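Local coordinates for protein uncharacterized conserved (Bdellovibrio bacteriovorus, PDB 7O21) that probably trims cell-wall peptidoglycan as an LD-carboxypeptidase of the YkuD family, an activity tied to the curved shape of this predatory bacterium, at residues L31-T36 with F56-E61; E97-P102 with A113-Y118. All blocks are in the same frame, centred on the assembly; numbering follows the deposited sequence.

Contact 1 (31-36 with 56-61) closes along the chain before contact 2 (97-102 with 113-118) opens, and their centres stand 25 Å apart, with nearest atoms about 14 Å from each other. Both reach the mixed sheet of the L,D-transpeptidase catalytic domain: contact 1 through strand 52-59, contact 2 through the neighbouring strands 91-99 and 113-116. The other half of contact 1 starts on strand 30-32, an outermost strand of the five-stranded antiparallel sheet whose other strands, from 246-257 to 290-300, belong largely to the NTF2-like domain. Contact 1 therefore joins two sheets, while contact 2 lies inside one, next to the predicted active-site residue His136.

Contact 1. Residues L31-T36 with F56-E61; sequences LQISET and FERNGE
Ile33 and Arg58 form the tight centre of this contact. The CG2 methyl of Ile33 packs on Arg58 CB at 3.7 Å, and its CD1 reaches further, to 3.6 Å from Arg58 N, over the peptide that links Glu57 to Arg58. CD1 also brushes Phe56 CB. Beyond CB the arginine runs along the backbone of 33-35: CG anti to its own N (chi1 -173°) and a bend at chi3 bring the guanidinium up to the carbonyls of Ser34 and Glu35. NH1 donates to Ser34 O at 3.0 Å, on a lone pair in the carbonyl plane, although the acceptor is tilted 17° from the guanidinium plane. Glu35 O lies over one face of the group, toward its rim. Water 3, in the guanidinium plane at its edge, accepts from Arg58 NH1 at 2.8 Å and donates to Thr36 O. Ser34 OG and Thr36 N make an ST turn here.

The side toward Glu61 is looser and wetter. Water 1 donates to both Leu31 O and Glu61 O; water 2 accepts from Ile33 N at 2.9 Å and lies 3.1 Å from Gly60 O, so both waters sit between the backbones. Gln32 OE1 stays 4.1 Å from Glu61 CB, amide and carboxylate planes 22° apart; OE1 accepts from Arg191 and NE2 donates to Pro252 O.

The contact joins the end of strand 52-59 in the catalytic-domain sheet to the segment following edge strand 30-32, whose classic beta bulge at Leu31 and Gln32 faces Ile254. Gln251 of strand 246-257 ties both segments together, bonding to Ile33 O and Gly60 O. Helix 184-206 covers Leu31, and Phe56 touches Leu45 of strand 42-47 and Ile63 of strand 62-73.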
loop_
_atom_site.group_PDB
_atom_site.type_symbol
_atom_site.label_atom_id
_atom_site.label_comp_id
_atom_site.label_asym_id
_atom_site.label_seq_id
_atom_site.Cartn_x
_atom_site.Cartn_y
_atom_site.Cartn_z
ATOM N N LEU A 31 12.256 -18.514 11.948
ATOM C CA LEU A 31 11.968 -19.440 13.037
ATOM C C LEU A 31 10.735 -20.308 12.815
ATOM O O LEU A 31 10.701 -21.439 13.301
ATOM C CB LEU A 31 11.870 -18.690 14.371
ATOM C CG LEU A 31 13.223 -18.123 14.822
ATOM C CD1 LEU A 31 13.044 -17.245 16.045
ATOM C CD2 LEU A 31 14.215 -19.244 15.105
ATOM N N GLN A 32 9.714 -19.815 12.114
ATOM C CA GLN A 32 8.495 -20.596 11.926
ATOM C C GLN A 32 7.729 -20.008 10.750
ATOM O O GLN A 32 7.784 -18.800 10.510
ATOM C CB GLN A 32 7.615 -20.528 13.185
ATOM C CG GLN A 32 6.536 -21.608 13.266
ATOM C CD GLN A 32 5.983 -21.742 14.669
ATOM O OE1 GLN A 32 6.290 -22.699 15.381
ATOM N NE2 GLN A 32 5.194 -20.766 15.085
ATOM N N ILE A 33 7.025 -20.877 10.014
ATOM C CA ILE A 33 6.135 -20.475 8.928
ATOM C C ILE A 33 4.701 -20.711 9.388
ATOM O O ILE A 33 4.420 -21.686 10.099
ATOM C CB ILE A 33 6.484 -21.247 7.636
ATOM C CG1 ILE A 33 7.886 -20.840 7.177
ATOM C CG2 ILE A 33 5.473 -20.980 6.522
ATOM C CD1 ILE A 33 8.450 -21.687 6.049
ATOM N N SER A 34 3.803 -19.794 9.047
ATOM C CA SER A 34 2.447 -19.903 9.573
ATOM C C SER A 34 1.736 -21.117 8.978
ATOM O O SER A 34 1.954 -21.489 7.822
ATOM C CB SER A 34 1.647 -18.638 9.280
ATOM O OG SER A 34 0.272 -18.868 9.526
ATOM N N GLU A 35 0.881 -21.742 9.796
ATOM C CA GLU A 35 0.052 -22.847 9.312
ATOM C C GLU A 35 -1.133 -22.370 8.475
ATOM O O GLU A 35 -1.805 -23.202 7.842
ATOM C CB GLU A 35 -0.488 -23.671 10.481
ATOM C CG GLU A 35 -1.555 -22.928 11.282
ATOM C CD GLU A 35 -2.049 -23.728 12.480
ATOM O OE1 GLU A 35 -2.173 -24.964 12.358
ATOM O OE2 GLU A 35 -2.299 -23.134 13.549
ATOM N N THR A 36 -1.420 -21.071 8.457
ATOM C CA THR A 36 -2.637 -20.566 7.826
ATOM C C THR A 36 -2.512 -20.624 6.298
ATOM O O THR A 36 -1.643 -19.974 5.710
ATOM C CB THR A 36 -2.913 -19.144 8.323
ATOM O OG1 THR A 36 -3.235 -19.185 9.720
ATOM C CG2 THR A 36 -4.063 -18.507 7.566
ATOM N N PHE A 56 12.236 -22.079 1.408
ATOM C CA PHE A 56 11.877 -22.914 2.540
ATOM C C PHE A 56 10.377 -23.156 2.536
ATOM O O PHE A 56 9.592 -22.313 2.087
ATOM C CB PHE A 56 12.283 -22.242 3.863
ATOM C CG PHE A 56 13.756 -22.305 4.125
ATOM C CD1 PHE A 56 14.614 -21.390 3.529
ATOM C CD2 PHE A 56 14.290 -23.299 4.931
ATOM C CE1 PHE A 56 15.976 -21.448 3.754
ATOM C CE2 PHE A 56 15.668 -23.369 5.150
ATOM C CZ PHE A 56 16.499 -22.438 4.563
ATOM N N GLU A 57 9.982 -24.332 3.018
ATOM C CA GLU A 57 8.584 -24.717 3.121
ATOM C C GLU A 57 8.260 -25.102 4.556
ATOM O O GLU A 57 9.096 -25.656 5.282
ATOM C CB GLU A 57 8.218 -25.880 2.154
ATOM C CG GLU A 57 6.714 -26.159 2.104
ATOM C CD GLU A 57 6.311 -27.275 1.149
ATOM O OE1 GLU A 57 7.211 -27.954 0.613
ATOM O OE2 GLU A 57 5.090 -27.449 0.946
ATOM N N ARG A 58 7.022 -24.822 4.949
ATOM C CA ARG A 58 6.534 -25.234 6.256
ATOM C C ARG A 58 6.457 -26.753 6.339
ATOM O O ARG A 58 5.996 -27.425 5.413
ATOM C CB ARG A 58 5.142 -24.662 6.478
ATOM C CG ARG A 58 4.616 -24.904 7.886
ATOM C CD ARG A 58 3.131 -24.596 7.995
ATOM N NE ARG A 58 2.336 -25.416 7.072
ATOM C CZ ARG A 58 1.579 -24.944 6.081
ATOM N NH1 ARG A 58 1.462 -23.644 5.865
ATOM N NH2 ARG A 58 0.923 -25.788 5.286
ATOM N N ASN A 59 6.910 -27.293 7.454
ATOM C CA ASN A 59 6.763 -28.716 7.773
ATOM C C ASN A 59 6.272 -28.754 9.218
ATOM O O ASN A 59 7.057 -28.923 10.150
ATOM C CB ASN A 59 8.094 -29.439 7.580
ATOM C CG ASN A 59 8.054 -30.875 8.034
ATOM O OD1 ASN A 59 7.005 -31.508 8.051
ATOM N ND2 ASN A 59 9.213 -31.402 8.409
ATOM N N GLY A 60 4.964 -28.572 9.395
ATOM C CA GLY A 60 4.429 -28.439 10.736
ATOM C C GLY A 60 5.014 -27.215 11.416
ATOM O O GLY A 60 4.959 -26.095 10.890
ATOM N N GLU A 61 5.593 -27.428 12.599
ATOM C CA GLU A 61 6.300 -26.380 13.323
ATOM C C GLU A 61 7.723 -26.189 12.830
ATOM O O GLU A 61 8.390 -25.236 13.254
ATOM C CB GLU A 61 6.365 -26.712 14.817
ATOM C CG GLU A 61 5.013 -26.872 15.483
ATOM C CD GLU A 61 5.136 -26.999 16.994
ATOM O OE1 GLU A 61 4.613 -26.125 17.714
ATOM O OE2 GLU A 61 5.775 -27.967 17.452
HETATM O O HOH W 1 10.842 -24.044 12.577
HETATM O O HOH W 2 7.019 -23.785 10.418
HETATM O O HOH W 3 0.290 -21.815 4.086
#

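Contact 2. Residues E97-P102 with A113-Y118; sequences ERLSQP and AFTTNY
Glu97 and Thr115 meet in an antiparallel strand pair of the mixed sheet in the YkuD-family catalytic domain. Thr115 N donates to Glu97 O at 2.9 Å, and two more backbone bonds join Leu99 and Ala113, a hydrogen-bonded pair; Arg98 and Phe114 between them form a non-hydrogen-bonded pair.

Arg98 can be followed outward along the Phe114 ring. Its CB sits 3.8 Å from Phe114 CE2 and a little farther from CD2; CG stays 3.8 Å from CE2, and CD is 4.1 Å from the same atom. An extended chain from CG to NE then carries the guanidinium beyond the ring, its plane turned 72° from that of the ring. Ala163 of helix 156-163 touches both side chains.

On the face that carries Leu99 and Ala113, Leu99 CD1 reaches across to Thr115 CG2 at 3.7 Å, the side chains crossing at about a right angle. Trp134 touches both of them, and Ala113 packs against the predicted active-site residue His136.

Thr115 OG1, set between its own N and carbonyl carbon (chi1 67°), accepts from Glu97 N at 2.9 Å and meets water 4, which gives a weak bond to Glu97 OE2.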
loop_
_atom_site.group_PDB
_atom_site.type_symbol
_atom_site.label_atom_id
_atom_site.label_comp_id
_atom_site.label_asym_id
_atom_site.label_seq_id
_atom_site.Cartn_x
_atom_site.Cartn_y
_atom_site.Cartn_z
ATOM N N GLU A 97 3.350 -7.973 -6.488
ATOM C CA GLU A 97 2.822 -8.061 -7.840
ATOM C C GLU A 97 3.821 -8.753 -8.750
ATOM O O GLU A 97 5.032 -8.700 -8.526
ATOM C CB GLU A 97 2.579 -6.664 -8.431
ATOM C CG GLU A 97 1.559 -5.813 -7.692
ATOM C CD GLU A 97 1.465 -4.404 -8.262
ATOM O OE1 GLU A 97 1.621 -4.238 -9.489
ATOM O OE2 GLU A 97 1.259 -3.461 -7.473
ATOM N N ARG A 98 3.298 -9.384 -9.792
ATOM C CA ARG A 98 4.096 -10.041 -10.815
ATOM C C ARG A 98 4.018 -9.216 -12.095
ATOM O O ARG A 98 2.927 -8.827 -12.530
ATOM C CB ARG A 98 3.563 -11.455 -11.045
ATOM C CG ARG A 98 4.239 -12.254 -12.151
ATOM C CD ARG A 98 3.548 -13.610 -12.298
ATOM N NE ARG A 98 3.867 -14.253 -13.571
ATOM C CZ ARG A 98 3.986 -15.567 -13.735
ATOM N NH1 ARG A 98 3.813 -16.385 -12.704
ATOM N NH2 ARG A 98 4.276 -16.067 -14.929
ATOM N N LEU A 99 5.177 -8.938 -12.680
ATOM C CA LEU A 99 5.290 -8.108 -13.869
ATOM C C LEU A 99 6.089 -8.851 -14.927
ATOM O O LEU A 99 7.023 -9.598 -14.617
ATOM C CB LEU A 99 6.029 -6.805 -13.547
ATOM C CG LEU A 99 5.437 -5.950 -12.430
ATOM C CD1 LEU A 99 6.385 -4.827 -12.037
ATOM C CD2 LEU A 99 4.116 -5.393 -12.900
ATOM N N SER A 100 5.735 -8.632 -16.193
ATOM C CA SER A 100 6.486 -9.208 -17.297
ATOM C C SER A 100 6.377 -8.282 -18.499
ATOM O O SER A 100 5.818 -7.184 -18.416
ATOM C CB SER A 100 6.004 -10.625 -17.626
ATOM O OG SER A 100 6.884 -11.236 -18.565
ATOM N N GLN A 101 6.914 -8.738 -19.624
ATOM C CA GLN A 101 6.722 -7.996 -20.858
ATOM C C GLN A 101 5.246 -8.048 -21.243
ATOM O O GLN A 101 4.565 -9.044 -20.976
ATOM C CB GLN A 101 7.561 -8.611 -21.971
ATOM C CG GLN A 101 9.043 -8.353 -21.826
ATOM C CD GLN A 101 9.733 -9.176 -20.744
ATOM O OE1 GLN A 101 9.746 -10.405 -20.800
ATOM N NE2 GLN A 101 10.318 -8.496 -19.753
ATOM N N PRO A 102 4.729 -7.000 -21.905
ATOM C CA PRO A 102 5.452 -5.826 -22.392
ATOM C C PRO A 102 5.504 -4.687 -21.387
ATOM O O PRO A 102 5.991 -3.615 -21.727
ATOM C CB PRO A 102 4.609 -5.397 -23.596
ATOM C CG PRO A 102 3.210 -5.717 -23.164
ATOM C CD PRO A 102 3.312 -6.970 -22.313
ATOM N N ALA A 113 9.440 -10.041 -13.052
ATOM C CA ALA A 113 9.808 -9.325 -11.839
ATOM C C ALA A 113 8.688 -9.481 -10.834
ATOM O O ALA A 113 7.513 -9.543 -11.200
ATOM C CB ALA A 113 10.039 -7.826 -12.069
ATOM N N PHE A 114 9.058 -9.525 -9.560
ATOM C CA PHE A 114 8.099 -9.500 -8.468
ATOM C C PHE A 114 8.412 -8.299 -7.597
ATOM O O PHE A 114 9.561 -8.113 -7.185
ATOM C CB PHE A 114 8.190 -10.779 -7.642
ATOM C CG PHE A 114 7.752 -11.998 -8.387
ATOM C CD1 PHE A 114 8.670 -12.735 -9.131
ATOM C CD2 PHE A 114 6.420 -12.406 -8.366
ATOM C CE1 PHE A 114 8.272 -13.853 -9.835
ATOM C CE2 PHE A 114 6.016 -13.531 -9.079
ATOM C CZ PHE A 114 6.947 -14.253 -9.814
ATOM N N THR A 115 7.398 -7.471 -7.344
ATOM C CA THR A 115 7.617 -6.307 -6.506
ATOM C C THR A 115 7.539 -6.712 -5.040
ATOM O O THR A 115 6.996 -7.765 -4.690
ATOM C CB THR A 115 6.556 -5.248 -6.801
ATOM O OG1 THR A 115 5.271 -5.739 -6.374
ATOM C CG2 THR A 115 6.508 -4.933 -8.304
ATOM N N THR A 116 8.057 -5.844 -4.183
ATOM C CA THR A 116 7.982 -6.050 -2.741
ATOM C C THR A 116 7.200 -4.918 -2.078
ATOM O O THR A 116 6.758 -3.953 -2.724
ATOM C CB THR A 116 9.376 -6.121 -2.111
ATOM O OG1 THR A 116 9.977 -4.814 -2.111
ATOM C CG2 THR A 116 10.285 -7.141 -2.828
ATOM N N ASN A 117 7.028 -5.042 -0.763
ATOM C CA ASN A 117 6.444 -3.980 0.043
ATOM C C ASN A 117 7.495 -3.036 0.611
ATOM O O ASN A 117 7.183 -2.270 1.527
ATOM C CB ASN A 117 5.564 -4.562 1.157
ATOM C CG ASN A 117 6.366 -5.353 2.179
ATOM O OD1 ASN A 117 7.292 -6.053 1.833
ATOM N ND2 ASN A 117 6.015 -5.207 3.462
ATOM N N TYR A 118 8.728 -3.072 0.114
ATOM C CA TYR A 118 9.709 -2.097 0.567
ATOM C C TYR A 118 9.255 -0.695 0.174
ATOM O O TYR A 118 8.852 -0.475 -0.974
ATOM C CB TYR A 118 11.089 -2.353 -0.051
ATOM C CG TYR A 118 12.081 -1.271 0.327
ATOM C CD1 TYR A 118 12.843 -1.384 1.480
ATOM C CD2 TYR A 118 12.228 -0.123 -0.447
ATOM C CE1 TYR A 118 13.737 -0.389 1.853
ATOM C CE2 TYR A 118 13.119 0.872 -0.083
ATOM C CZ TYR A 118 13.871 0.728 1.065
ATOM O OH TYR A 118 14.762 1.707 1.451
HETATM O O HOH W 4 3.743 -3.475 -5.958
#